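Side-chain contacts in protein SeqA (Vibrio cholerae, PDB 3SK7), which probably acts as a negative regulator of DNA replication initiation, binding pairs of hemimethylated GATC sequences at the origin and so preventing premature re-initiation: residues A[33-38]-A[78-83]; A[29-34]-A[40-45]; A[97-102]-A[107-112]; A[18-21]-A[25-28]. One frame throughout, in Å; residues are numbered along the deposited sequence. Where two conformers were deposited one is given.

Interaction 1 of 4, residues A[33-38]-A[78-83]; sequences TLHRID and TPFWVI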
loop_
_atom_site.group_PDB
_atom_site.type_symbol
_atom_site.label_atom_id
_atom_site.label_comp_id
_atom_site.label_asym_id
_atom_site.label_seq_id
_atom_site.Cartn_x
_atom_site.Cartn_y
_atom_site.Cartn_z
ATOM N N THR A 33 2.843 6.309 1.222
ATOM C CA THR A 33 2.381 7.272 2.215
ATOM C C THR A 33 2.214 6.622 3.587
ATOM O O THR A 33 2.571 7.205 4.611
ATOM C CB THR A 33 1.082 7.932 1.780
ATOM O OG1 THR A 33 1.286 8.651 0.560
ATOM C CG2 THR A 33 0.591 8.915 2.838
ATOM N N LEU A 34 1.671 5.409 3.605
ATOM C CA LEU A 34 1.517 4.678 4.860
ATOM C C LEU A 34 2.865 4.474 5.510
ATOM O O LEU A 34 3.012 4.616 6.738
ATOM C CB LEU A 34 0.823 3.335 4.624
ATOM C CG LEU A 34 -0.669 3.433 4.306
ATOM C CD1 LEU A 34 -1.158 2.118 3.771
ATOM C CD2 LEU A 34 -1.477 3.812 5.511
ATOM N N HIS A 35 3.861 4.127 4.701
ATOM C CA HIS A 35 5.206 3.962 5.231
ATOM C C HIS A 35 5.787 5.266 5.775
ATOM O O HIS A 35 6.438 5.282 6.819
ATOM C CB HIS A 35 6.119 3.383 4.159
ATOM C CG HIS A 35 7.555 3.254 4.570
ATOM N ND1 HIS A 35 8.476 4.237 4.343
ATOM C CD2 HIS A 35 8.201 2.240 5.192
ATOM C CE1 HIS A 35 9.665 3.836 4.806
ATOM N NE2 HIS A 35 9.517 2.634 5.319
ATOM N N ARG A 36 5.576 6.352 5.053
ATOM C CA ARG A 36 6.014 7.663 5.496
ATOM C C ARG A 36 5.405 8.047 6.838
ATOM O O ARG A 36 6.093 8.593 7.725
ATOM C CB ARG A 36 5.641 8.717 4.448
ATOM C CG ARG A 36 6.076 10.112 4.833
ATOM C CD ARG A 36 5.970 11.086 3.670
ATOM N NE ARG A 36 4.607 11.259 3.182
ATOM C CZ ARG A 36 3.666 11.981 3.796
ATOM N NH1 ARG A 36 2.449 12.091 3.261
ATOM N NH2 ARG A 36 3.928 12.583 4.957
ATOM N N ILE A 37 4.109 7.770 6.989
ATOM C CA ILE A 37 3.388 8.131 8.205
ATOM C C ILE A 37 3.877 7.390 9.440
ATOM O O ILE A 37 3.967 7.972 10.526
ATOM C CB ILE A 37 1.854 7.869 8.027
ATOM C CG1 ILE A 37 1.264 8.905 7.088
ATOM C CG2 ILE A 37 1.140 7.876 9.371
ATOM C CD1 ILE A 37 -0.125 8.542 6.661
ATOM N N ASP A 38 4.164 6.095 9.304
ATOM C CA ASP A 38 4.636 5.304 10.437
ATOM C C ASP A 38 5.398 4.086 9.910
ATOM O O ASP A 38 4.831 3.030 9.677
ATOM C CB ASP A 38 3.470 4.859 11.323
ATOM C CG ASP A 38 3.922 4.223 12.620
ATOM O OD1 ASP A 38 5.063 3.699 12.678
ATOM O OD2 ASP A 38 3.111 4.235 13.576
ATOM N N THR A 78 10.615 3.701 -0.148
ATOM C CA THR A 78 10.649 2.680 0.904
ATOM C C THR A 78 11.651 1.609 0.510
ATOM O O THR A 78 12.067 1.538 -0.638
ATOM C CB THR A 78 9.266 1.959 1.155
ATOM O OG1 THR A 78 9.111 0.900 0.239
ATOM C CG2 THR A 78 8.105 2.886 1.033
ATOM N N PRO A 79 11.996 0.740 1.461
ATOM C CA PRO A 79 12.873 -0.400 1.182
ATOM C C PRO A 79 12.106 -1.648 0.753
ATOM O O PRO A 79 12.686 -2.719 0.602
ATOM C CB PRO A 79 13.549 -0.645 2.526
ATOM C CG PRO A 79 12.569 -0.205 3.518
ATOM C CD PRO A 79 11.847 0.963 2.906
ATOM N N PHE A 80 10.804 -1.519 0.573
ATOM C CA PHE A 80 9.931 -2.660 0.326
ATOM C C PHE A 80 9.506 -2.832 -1.124
ATOM O O PHE A 80 9.579 -1.886 -1.925
ATOM C CB PHE A 80 8.702 -2.580 1.253
ATOM C CG PHE A 80 9.057 -2.577 2.711
ATOM C CD1 PHE A 80 9.577 -3.710 3.326
ATOM C CD2 PHE A 80 8.948 -1.434 3.473
ATOM C CE1 PHE A 80 9.919 -3.706 4.659
ATOM C CE2 PHE A 80 9.308 -1.447 4.819
ATOM C CZ PHE A 80 9.801 -2.591 5.386
ATOM N N TRP A 81 9.046 -4.044 -1.432
ATOM C CA TRP A 81 8.555 -4.483 -2.721
ATOM C C TRP A 81 7.200 -5.126 -2.508
ATOM O O TRP A 81 6.917 -5.659 -1.421
ATOM C CB TRP A 81 9.494 -5.535 -3.327
ATOM C CG TRP A 81 10.828 -4.970 -3.756
ATOM C CD1 TRP A 81 11.833 -4.510 -2.951
ATOM C CD2 TRP A 81 11.271 -4.787 -5.095
ATOM N NE1 TRP A 81 12.881 -4.044 -3.721
ATOM C CE2 TRP A 81 12.551 -4.194 -5.040
ATOM C CE3 TRP A 81 10.712 -5.056 -6.340
ATOM C CZ2 TRP A 81 13.276 -3.877 -6.186
ATOM C CZ3 TRP A 81 11.439 -4.756 -7.467
ATOM C CH2 TRP A 81 12.702 -4.167 -7.385
ATOM N N VAL A 82 6.358 -5.062 -3.543
ATOM C CA VAL A 82 5.026 -5.657 -3.485
ATOM C C VAL A 82 4.696 -6.366 -4.783
ATOM O O VAL A 82 5.158 -5.961 -5.843
ATOM C CB VAL A 82 3.971 -4.582 -3.146
ATOM C CG1 VAL A 82 3.849 -3.527 -4.243
ATOM C CG2 VAL A 82 2.622 -5.183 -2.880
ATOM N N ILE A 83 3.937 -7.450 -4.703
ATOM C CA ILE A 83 3.481 -8.129 -5.899
ATOM C C ILE A 83 2.363 -7.324 -6.588
ATOM O O ILE A 83 1.508 -6.716 -5.932
ATOM C CB ILE A 83 3.058 -9.577 -5.633
ATOM C CG1 ILE A 83 1.766 -9.646 -4.833
ATOM C CG2 ILE A 83 4.179 -10.334 -4.914
ATOM C CD1 ILE A 83 1.242 -11.057 -4.695
#
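The His35 side chain leaves helix 23-37 with CG anti to the backbone N (chi1 176°), which carries the imidazole out to the 78-80 turn; Thr78, at chi1 84°, puts OG1 between its own N and carbonyl carbon and turns CG2 back toward the histidine. That methyl lies over one face of the imidazole, 3.9 Å from Thr78 CG2 to the His35 ring centroid, a CH-pi contact. Pro79 CD comes obliquely to His35 NE2 at 3.7 Å. His35 CD2 comes to the edge of the Phe80 ring at CE2, near its plane, 3.9 Å away, the two rings inclined at 72°. Pro79 CG in turn rests on a face of the Phe80 ring, near its rim. The hydroxyl is kept for the backbone: Phe80 N donates to Thr78 OG1 (3.0 Å), an ST turn, while the same oxygen also bonds to Ile75 O. The turn leading into strand 81-82 is thus joined to the end of the helix. With both backbone bonds on the hydroxyl of Thr78, its methyl is presented to the imidazole, so the histidine is held here by dispersion and CH-pi contact.

Interaction 2 of 4, residues A[29-34]-A[40-45]; sequences LILSTL and ASFSEA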
loop_
_atom_site.group_PDB
_atom_site.type_symbol
_atom_site.label_atom_id
_atom_site.label_comp_id
_atom_site.label_asym_id
_atom_site.label_seq_id
_atom_site.Cartn_x
_atom_site.Cartn_y
_atom_site.Cartn_z
ATOM N N LEU A 29 1.248 4.924 -4.322
ATOM C CA LEU A 29 1.367 6.136 -3.537
ATOM C C LEU A 29 0.719 5.968 -2.158
ATOM O O LEU A 29 1.217 6.474 -1.167
ATOM C CB LEU A 29 0.775 7.326 -4.287
ATOM C CG LEU A 29 0.873 8.688 -3.611
ATOM C CD1 LEU A 29 2.295 8.992 -3.182
ATOM C CD2 LEU A 29 0.356 9.769 -4.540
ATOM N N ILE A 30 -0.378 5.242 -2.100
ATOM C CA ILE A 30 -0.986 4.917 -0.810
ATOM C C ILE A 30 -0.005 4.145 0.091
ATOM O O ILE A 30 0.195 4.503 1.272
ATOM C CB ILE A 30 -2.266 4.103 -1.008
ATOM C CG1 ILE A 30 -3.412 5.005 -1.457
ATOM C CG2 ILE A 30 -2.686 3.382 0.281
ATOM C CD1 ILE A 30 -4.576 4.267 -2.104
ATOM N N LEU A 31 0.623 3.106 -0.464
ATOM C CA LEU A 31 1.611 2.348 0.302
ATOM C C LEU A 31 2.810 3.211 0.720
ATOM O O LEU A 31 3.252 3.156 1.872
ATOM C CB LEU A 31 2.074 1.131 -0.465
ATOM C CG LEU A 31 1.012 0.056 -0.711
ATOM C CD1 LEU A 31 1.501 -0.921 -1.760
ATOM C CD2 LEU A 31 0.659 -0.672 0.558
ATOM N N SER A 32 3.324 4.013 -0.202
ATOM C CA SER A 32 4.446 4.885 0.133
ATOM C C SER A 32 4.070 5.811 1.272
ATOM O O SER A 32 4.893 6.104 2.155
ATOM C CB SER A 32 4.866 5.737 -1.069
ATOM O OG SER A 32 5.425 4.962 -2.120
ATOM N N THR A 33 2.843 6.309 1.222
ATOM C CA THR A 33 2.381 7.272 2.215
ATOM C C THR A 33 2.214 6.622 3.587
ATOM O O THR A 33 2.571 7.205 4.611
ATOM C CB THR A 33 1.082 7.932 1.780
ATOM O OG1 THR A 33 1.286 8.651 0.560
ATOM C CG2 THR A 33 0.591 8.915 2.838
ATOM N N LEU A 34 1.671 5.409 3.605
ATOM C CA LEU A 34 1.517 4.678 4.860
ATOM C C LEU A 34 2.865 4.474 5.510
ATOM O O LEU A 34 3.012 4.616 6.738
ATOM C CB LEU A 34 0.823 3.335 4.624
ATOM C CG LEU A 34 -0.669 3.433 4.306
ATOM C CD1 LEU A 34 -1.158 2.118 3.771
ATOM C CD2 LEU A 34 -1.477 3.812 5.511
ATOM N N ALA A 40 7.592 2.064 11.208
ATOM C CA ALA A 40 7.676 0.889 12.072
ATOM C C ALA A 40 6.415 0.038 12.008
ATOM O O ALA A 40 6.473 -1.195 11.891
ATOM C CB ALA A 40 7.939 1.308 13.515
ATOM N N SER A 41 5.267 0.712 12.082
ATOM C CA SER A 41 3.974 0.063 11.998
ATOM C C SER A 41 3.770 -0.578 10.613
ATOM O O SER A 41 3.294 -1.709 10.480
ATOM C CB SER A 41 2.900 1.102 12.291
ATOM O OG SER A 41 1.643 0.508 12.285
ATOM N N PHE A 42 4.158 0.163 9.580
ATOM C CA PHE A 42 4.063 -0.334 8.203
ATOM C C PHE A 42 4.921 -1.579 8.018
ATOM O O PHE A 42 4.469 -2.580 7.426
ATOM C CB PHE A 42 4.491 0.739 7.209
ATOM C CG PHE A 42 4.385 0.316 5.778
ATOM C CD1 PHE A 42 5.466 -0.265 5.127
ATOM C CD2 PHE A 42 3.211 0.515 5.068
ATOM C CE1 PHE A 42 5.356 -0.638 3.816
ATOM C CE2 PHE A 42 3.121 0.157 3.740
ATOM C CZ PHE A 42 4.180 -0.413 3.121
ATOM N N SER A 43 6.157 -1.521 8.527
ATOM C CA SER A 43 7.084 -2.644 8.423
ATOM C C SER A 43 6.487 -3.887 9.074
ATOM O O SER A 43 6.502 -4.990 8.485
ATOM C CB SER A 43 8.422 -2.299 9.074
ATOM O OG SER A 43 9.330 -3.391 8.983
ATOM N N GLU A 44 5.961 -3.721 10.280
ATOM C CA GLU A 44 5.391 -4.869 10.981
ATOM C C GLU A 44 4.221 -5.447 10.182
ATOM O O GLU A 44 4.060 -6.669 10.060
ATOM C CB GLU A 44 4.917 -4.505 12.395
ATOM C CG GLU A 44 4.572 -5.738 13.250
ATOM C CD GLU A 44 3.187 -6.324 12.987
ATOM O OE1 GLU A 44 2.252 -5.599 12.541
ATOM O OE2 GLU A 44 3.042 -7.548 13.227
ATOM N N ALA A 45 3.376 -4.559 9.660
ATOM C CA ALA A 45 2.162 -4.986 8.994
ATOM C C ALA A 45 2.398 -5.699 7.682
ATOM O O ALA A 45 1.592 -6.534 7.278
ATOM C CB ALA A 45 1.253 -3.798 8.789
#
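Phe42 reaches from helix 39-47 across to Leu34 and Leu31 of helix 23-37, and its atoms meet that helix in order. Phe42 CB lies 4.2 Å from Leu34 O. CG stands anti to the backbone N (chi1 -178°), a torsion that sends the ring straight at the neighbouring helix. Next along one side, Phe42 CD2 comes within 3.7 Å of Leu34 CB, at the root of that leucine. One atom further, Phe42 CE2 is 3.5 Å from Leu31 O and also faces the methyl Leu31 CD2 at 4.1 Å, the two side chains crossing at about a right angle. At the far end, Phe42 CZ still lies 3.9 Å from Leu31 O. The ring therefore lies obliquely along one turn of helix backbone, touching carbonyl and aliphatic groups alike. The side chain of His35 packs against the same phenylalanine, their rings nearly perpendicular. Facing away from this seam, Thr33 OG1 donates to Leu29 O at 2.8 Å, arriving from the opposite face of that carbonyl to Thr33 N, so the buried threonine hydroxyl is satisfied within its own helix. The two helices are consecutive, joined by a one-residue link at Asp38, with Leu34 also packed on Phe104 and Met99. All three touching residues are buried, and the contact is mainly dispersive, with the aromatic ring also set against the Leu31 carbonyl oxygen.

Interaction 3 of 4, residues A[97-102]-A[107-112]; sequences QVMVRM and DIIEKV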
loop_
_atom_site.group_PDB
_atom_site.type_symbol
_atom_site.label_atom_id
_atom_site.label_comp_id
_atom_site.label_asym_id
_atom_site.label_seq_id
_atom_site.Cartn_x
_atom_site.Cartn_y
_atom_site.Cartn_z
ATOM N N GLN A 97 -5.821 -4.802 4.589
ATOM C CA GLN A 97 -5.119 -5.653 5.540
ATOM C C GLN A 97 -4.015 -4.883 6.245
ATOM O O GLN A 97 -3.858 -4.936 7.511
ATOM C CB GLN A 97 -4.522 -6.875 4.834
ATOM C CG GLN A 97 -5.554 -7.912 4.430
ATOM C CD GLN A 97 -5.049 -8.932 3.417
ATOM O OE1 GLN A 97 -3.843 -9.113 3.225
ATOM N NE2 GLN A 97 -5.988 -9.610 2.761
ATOM N N VAL A 98 -3.239 -4.143 5.460
ATOM C CA VAL A 98 -2.167 -3.355 6.032
ATOM C C VAL A 98 -2.699 -2.275 6.992
ATOM O O VAL A 98 -2.191 -2.106 8.117
ATOM C CB VAL A 98 -1.332 -2.702 4.921
ATOM C CG1 VAL A 98 -0.381 -1.657 5.473
ATOM C CG2 VAL A 98 -0.541 -3.761 4.138
ATOM N N MET A 99 -3.707 -1.534 6.546
ATOM C CA MET A 99 -4.201 -0.421 7.328
ATOM C C MET A 99 -4.902 -0.899 8.594
ATOM O O MET A 99 -4.795 -0.263 9.636
ATOM C CB MET A 99 -5.144 0.452 6.501
ATOM C CG MET A 99 -4.432 1.282 5.457
ATOM S SD MET A 99 -5.470 2.498 4.624
ATOM C CE MET A 99 -5.670 3.662 5.935
ATOM N N VAL A 100 -5.618 -2.018 8.514
ATOM C CA VAL A 100 -6.235 -2.585 9.708
ATOM C C VAL A 100 -5.172 -2.957 10.734
ATOM O O VAL A 100 -5.319 -2.650 11.947
ATOM C CB VAL A 100 -7.077 -3.831 9.358
ATOM C CG1 VAL A 100 -7.412 -4.605 10.601
ATOM C CG2 VAL A 100 -8.351 -3.427 8.666
ATOM N N ARG A 101 -4.110 -3.616 10.276
ATOM C CA ARG A 101 -3.044 -4.009 11.179
ATOM C C ARG A 101 -2.292 -2.816 11.781
ATOM O O ARG A 101 -1.847 -2.869 12.940
ATOM C CB ARG A 101 -2.087 -4.927 10.470
ATOM C CG ARG A 101 -1.002 -5.445 11.322
ATOM C CD ARG A 101 -1.534 -6.408 12.361
ATOM N NE ARG A 101 -0.421 -7.124 12.954
ATOM C CZ ARG A 101 -0.525 -8.289 13.566
ATOM N NH1 ARG A 101 0.566 -8.845 14.040
ATOM N NH2 ARG A 101 -1.708 -8.876 13.697
ATOM N N MET A 102 -2.179 -1.743 11.005
ATOM C CA MET A 102 -1.549 -0.531 11.505
ATOM C C MET A 102 -2.428 0.256 12.479
ATOM O O MET A 102 -1.977 1.236 13.060
ATOM C CB MET A 102 -1.164 0.392 10.334
ATOM C CG MET A 102 -0.013 -0.097 9.459
ATOM S SD MET A 102 0.369 1.009 8.090
ATOM C CE MET A 102 1.149 2.383 8.922
ATOM N N ASP A 107 -13.387 3.743 8.820
ATOM C CA ASP A 107 -13.940 4.834 8.011
ATOM C C ASP A 107 -12.939 5.336 6.950
ATOM O O ASP A 107 -13.235 5.392 5.740
ATOM C CB ASP A 107 -14.352 5.979 8.934
ATOM C CG ASP A 107 -15.231 5.514 10.089
ATOM O OD1 ASP A 107 -16.468 5.460 9.933
ATOM O OD2 ASP A 107 -14.687 5.193 11.169
ATOM N N ILE A 108 -11.744 5.682 7.418
ATOM C CA ILE A 108 -10.712 6.160 6.508
ATOM C C ILE A 108 -10.230 5.019 5.600
ATOM O O ILE A 108 -9.886 5.250 4.451
ATOM C CB ILE A 108 -9.501 6.780 7.259
ATOM C CG1 ILE A 108 -8.544 7.469 6.289
ATOM C CG2 ILE A 108 -8.739 5.729 8.061
ATOM C CD1 ILE A 108 -9.215 8.553 5.414
ATOM N N ILE A 109 -10.256 3.787 6.102
ATOM C CA ILE A 109 -9.808 2.661 5.295
ATOM C C ILE A 109 -10.731 2.480 4.084
ATOM O O ILE A 109 -10.283 2.251 2.965
ATOM C CB ILE A 109 -9.755 1.349 6.114
ATOM C CG1 ILE A 109 -8.743 1.464 7.247
ATOM C CG2 ILE A 109 -9.411 0.214 5.210
ATOM C CD1 ILE A 109 -8.617 0.212 8.075
ATOM N N GLU A 110 -12.030 2.579 4.312
ATOM C CA GLU A 110 -12.994 2.503 3.224
ATOM C C GLU A 110 -12.751 3.606 2.196
ATOM O O GLU A 110 -12.773 3.339 0.984
ATOM C CB GLU A 110 -14.425 2.603 3.774
ATOM C CG GLU A 110 -15.511 2.497 2.685
ATOM C CD GLU A 110 -16.915 2.813 3.171
ATOM O OE1 GLU A 110 -17.049 3.358 4.292
ATOM O OE2 GLU A 110 -17.882 2.523 2.419
ATOM N N LYS A 111 -12.517 4.838 2.659
ATOM C CA LYS A 111 -12.253 5.905 1.683
ATOM C C LYS A 111 -10.980 5.674 0.886
ATOM O O LYS A 111 -10.939 5.915 -0.322
ATOM C CB LYS A 111 -12.221 7.272 2.358
ATOM C CG LYS A 111 -13.517 7.572 3.122
ATOM C CD LYS A 111 -13.431 8.839 3.887
ATOM C CE LYS A 111 -14.673 9.019 4.747
ATOM N NZ LYS A 111 -15.933 9.030 3.946
ATOM N N VAL A 112 -9.938 5.202 1.558
ATOM C CA VAL A 112 -8.663 4.991 0.888
ATOM C C VAL A 112 -8.758 3.842 -0.135
ATOM O O VAL A 112 -8.314 3.981 -1.286
ATOM C CB VAL A 112 -7.546 4.709 1.916
ATOM C CG1 VAL A 112 -6.270 4.241 1.246
ATOM C CG2 VAL A 112 -7.237 5.948 2.737
#
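Val112 N bonds to Ile108 O at 2.9 Å, an ordinary turn of helix 106-114 that places both residues, with Ile109 between them, against Met99 of helix 88-101. Met99 carries most of the meeting. Met99 CB touches Ile109 CG1 at 3.8 Å, and the two side chains slide past each other in opposite directions, each running out from its own helix along the flank of the other. Further out, Met99 SD lies 3.9 Å from Val112 CG1, approached obliquely. The thioether chain is extended as far as sulfur and then bends at chi3 (72°), which folds CE back over Ile109, 4.0 Å from its CG1, and brings the methyl to the fringe of Ile108, with CE to Ile108 CG2 at 4.3 Å. Ile109 continues beyond Met99: its CD1 meets Val100 CG2 at 3.7 Å, nearly at right angles, close to the exposed border of the contact. The axes of segments 97-101 and 107-112 approach to 10.2 Å and run nearly antiparallel (160°), and a short connection makes a helical hairpin. Phe104 in that connection packs on both Met99 and Ile109, while Val112 extends the contact to Ile30 of helix 23-37 and to Met8 and Leu12 of helix 3-12. The C-terminal hairpin is thereby fastened to the N-terminal helices through one apolar core. Because the side chains meet only through carbon and sulfur, the pairing depends on shape and dispersion, and the unbranched, bendable methionine chain lets one residue touch three partners along the opposing helix.

Interaction 4 of 4, residues A[18-21]-A[25-28]; sequences AGLK and DRFM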
loop_
_atom_site.group_PDB
_atom_site.type_symbol
_atom_site.label_atom_id
_atom_site.label_comp_id
_atom_site.label_asym_id
_atom_site.label_seq_id
_atom_site.Cartn_x
_atom_site.Cartn_y
_atom_site.Cartn_z
ATOM N N ALA A 18 -4.618 13.144 -7.065
ATOM C CA ALA A 18 -5.711 13.402 -7.995
ATOM C C ALA A 18 -5.312 13.225 -9.415
ATOM O O ALA A 18 -6.138 12.893 -10.272
ATOM C CB ALA A 18 -6.229 14.836 -7.810
ATOM N N GLY A 19 -4.041 13.470 -9.678
ATOM C CA GLY A 19 -3.524 13.432 -11.031
ATOM C C GLY A 19 -3.344 12.028 -11.564
ATOM O O GLY A 19 -3.132 11.819 -12.746
ATOM N N LEU A 20 -3.393 11.048 -10.678
ATOM C CA LEU A 20 -3.094 9.669 -11.049
ATOM C C LEU A 20 -4.316 8.978 -11.640
ATOM O O LEU A 20 -5.304 8.781 -10.963
ATOM C CB LEU A 20 -2.618 8.895 -9.817
ATOM C CG LEU A 20 -1.369 9.411 -9.106
ATOM C CD1 LEU A 20 -1.080 8.581 -7.882
ATOM C CD2 LEU A 20 -0.162 9.461 -10.067
ATOM N N LYS A 21 -4.240 8.587 -12.902
ATOM C CA LYS A 21 -5.391 7.985 -13.576
ATOM C C LYS A 21 -5.440 6.466 -13.486
ATOM O O LYS A 21 -6.451 5.839 -13.839
ATOM C CB LYS A 21 -5.407 8.393 -15.045
ATOM C CG LYS A 21 -5.507 9.882 -15.267
ATOM C CD LYS A 21 -5.782 10.204 -16.738
ATOM C CE LYS A 21 -4.722 9.648 -17.692
ATOM N NZ LYS A 21 -3.360 10.156 -17.368
ATOM N N ASP A 25 -0.690 3.200 -9.671
ATOM C CA ASP A 25 0.046 4.325 -9.141
ATOM C C ASP A 25 -0.612 4.860 -7.879
ATOM O O ASP A 25 0.069 5.279 -6.953
ATOM C CB ASP A 25 0.175 5.422 -10.180
ATOM C CG ASP A 25 0.976 4.964 -11.392
ATOM O OD1 ASP A 25 2.088 4.375 -11.234
ATOM O OD2 ASP A 25 0.466 5.173 -12.488
ATOM N N ARG A 26 -1.943 4.784 -7.820
ATOM C CA ARG A 26 -2.632 5.187 -6.639
ATOM C C ARG A 26 -2.299 4.199 -5.510
ATOM O O ARG A 26 -2.010 4.604 -4.380
ATOM C CB ARG A 26 -4.121 5.193 -6.882
ATOM C CG ARG A 26 -4.541 6.261 -7.869
ATOM C CD ARG A 26 -6.024 6.569 -7.804
ATOM N NE ARG A 26 -6.823 5.497 -8.366
ATOM C CZ ARG A 26 -7.200 5.442 -9.640
ATOM N NH1 ARG A 26 -6.824 6.381 -10.480
ATOM N NH2 ARG A 26 -7.941 4.441 -10.093
ATOM N N PHE A 27 -2.336 2.907 -5.838
ATOM C CA PHE A 27 -1.951 1.822 -4.922
ATOM C C PHE A 27 -0.557 2.088 -4.361
ATOM O O PHE A 27 -0.330 2.062 -3.150
ATOM C CB PHE A 27 -2.022 0.509 -5.688
ATOM C CG PHE A 27 -1.540 -0.711 -4.947
ATOM C CD1 PHE A 27 -2.237 -1.211 -3.870
ATOM C CD2 PHE A 27 -0.431 -1.392 -5.383
ATOM C CE1 PHE A 27 -1.840 -2.380 -3.247
ATOM C CE2 PHE A 27 -0.036 -2.553 -4.755
ATOM C CZ PHE A 27 -0.736 -3.035 -3.685
ATOM N N MET A 28 0.393 2.324 -5.255
ATOM C CA MET A 28 1.757 2.584 -4.836
ATOM C C MET A 28 1.928 3.828 -3.951
ATOM O O MET A 28 2.667 3.789 -2.952
ATOM C CB MET A 28 2.686 2.666 -6.047
ATOM C CG MET A 28 2.933 1.337 -6.748
ATOM S SD MET A 28 3.619 0.119 -5.632
ATOM C CE MET A 28 4.467 -0.983 -6.705
HETATM O O HOH W 1 -8.665 3.959 -12.911
#
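Leu20 and Arg26 approach to 6.3 Å between their CA atoms where the chain, having left helix 15-18, is extended at Leu20 (psi 116°) before helix 23-37 begins. The Leu20 side chain then lies against the first turn of that helix. Leu20 CD1 sits 3.6 Å from Asp25 O. Its other methyl, Leu20 CD2, reaches Asp25 CB at 4.1 Å. Leu20 CB meets Arg26 CG at 3.8 Å, so the leucine rests on the aliphatic root of the arginine as well as on the helix backbone. Arg26 starts out past the leucine but bends at chi3 (-72°), bringing the guanidinium edge-on to the loop carbonyl. There Arg26 NH1 donates to Leu20 O at 2.9 Å. The carbonyl oxygen lies in the guanidinium plane, whereas NH1 stands above the carbonyl plane, and the bond is noticeably bent, with an N-H...O angle of 138°. This is a loop between the consecutive helices 15-18 and 23-37 at the protein surface, in which a side chain from the first turn of the second helix holds the loop that leads into it. A water continues the link: it donates to Lys21 O at 3.0 Å and accepts from Arg26 NH2 at 2.9 Å, also at the guanidinium edge. NH2 has a further, charged partner in the C-terminal carboxylate, forming a salt bridge to Ile116 OXT. Bonds to a loop carbonyl, a water and the carboxylate together limit rotation of the guanidinium, and the carboxylate would probably favour its positive charge.

How the interactions relate
From the N terminus, interaction 4 comes first, closing the short loop between helices 15-18 and 23-37. Interaction 2 then closes the corner between helices 23-37 and 39-47. Interaction 1 starts from the same stretch, sharing Thr33 and Leu34, but closes a much longer loop that holds helix 39-47, strands 56-57 and 73-74 and helix 60-66; the two touch directly, Phe80 packing on Phe42. Interaction 3 follows in series, pairing the last two helices. It meets interaction 2 through the Glu44-Arg101 salt bridge and Ile30 against Val112. Helix 23-37, used by interactions 1, 2 and 4, thus joins sheet, corner and C-terminal hairpin.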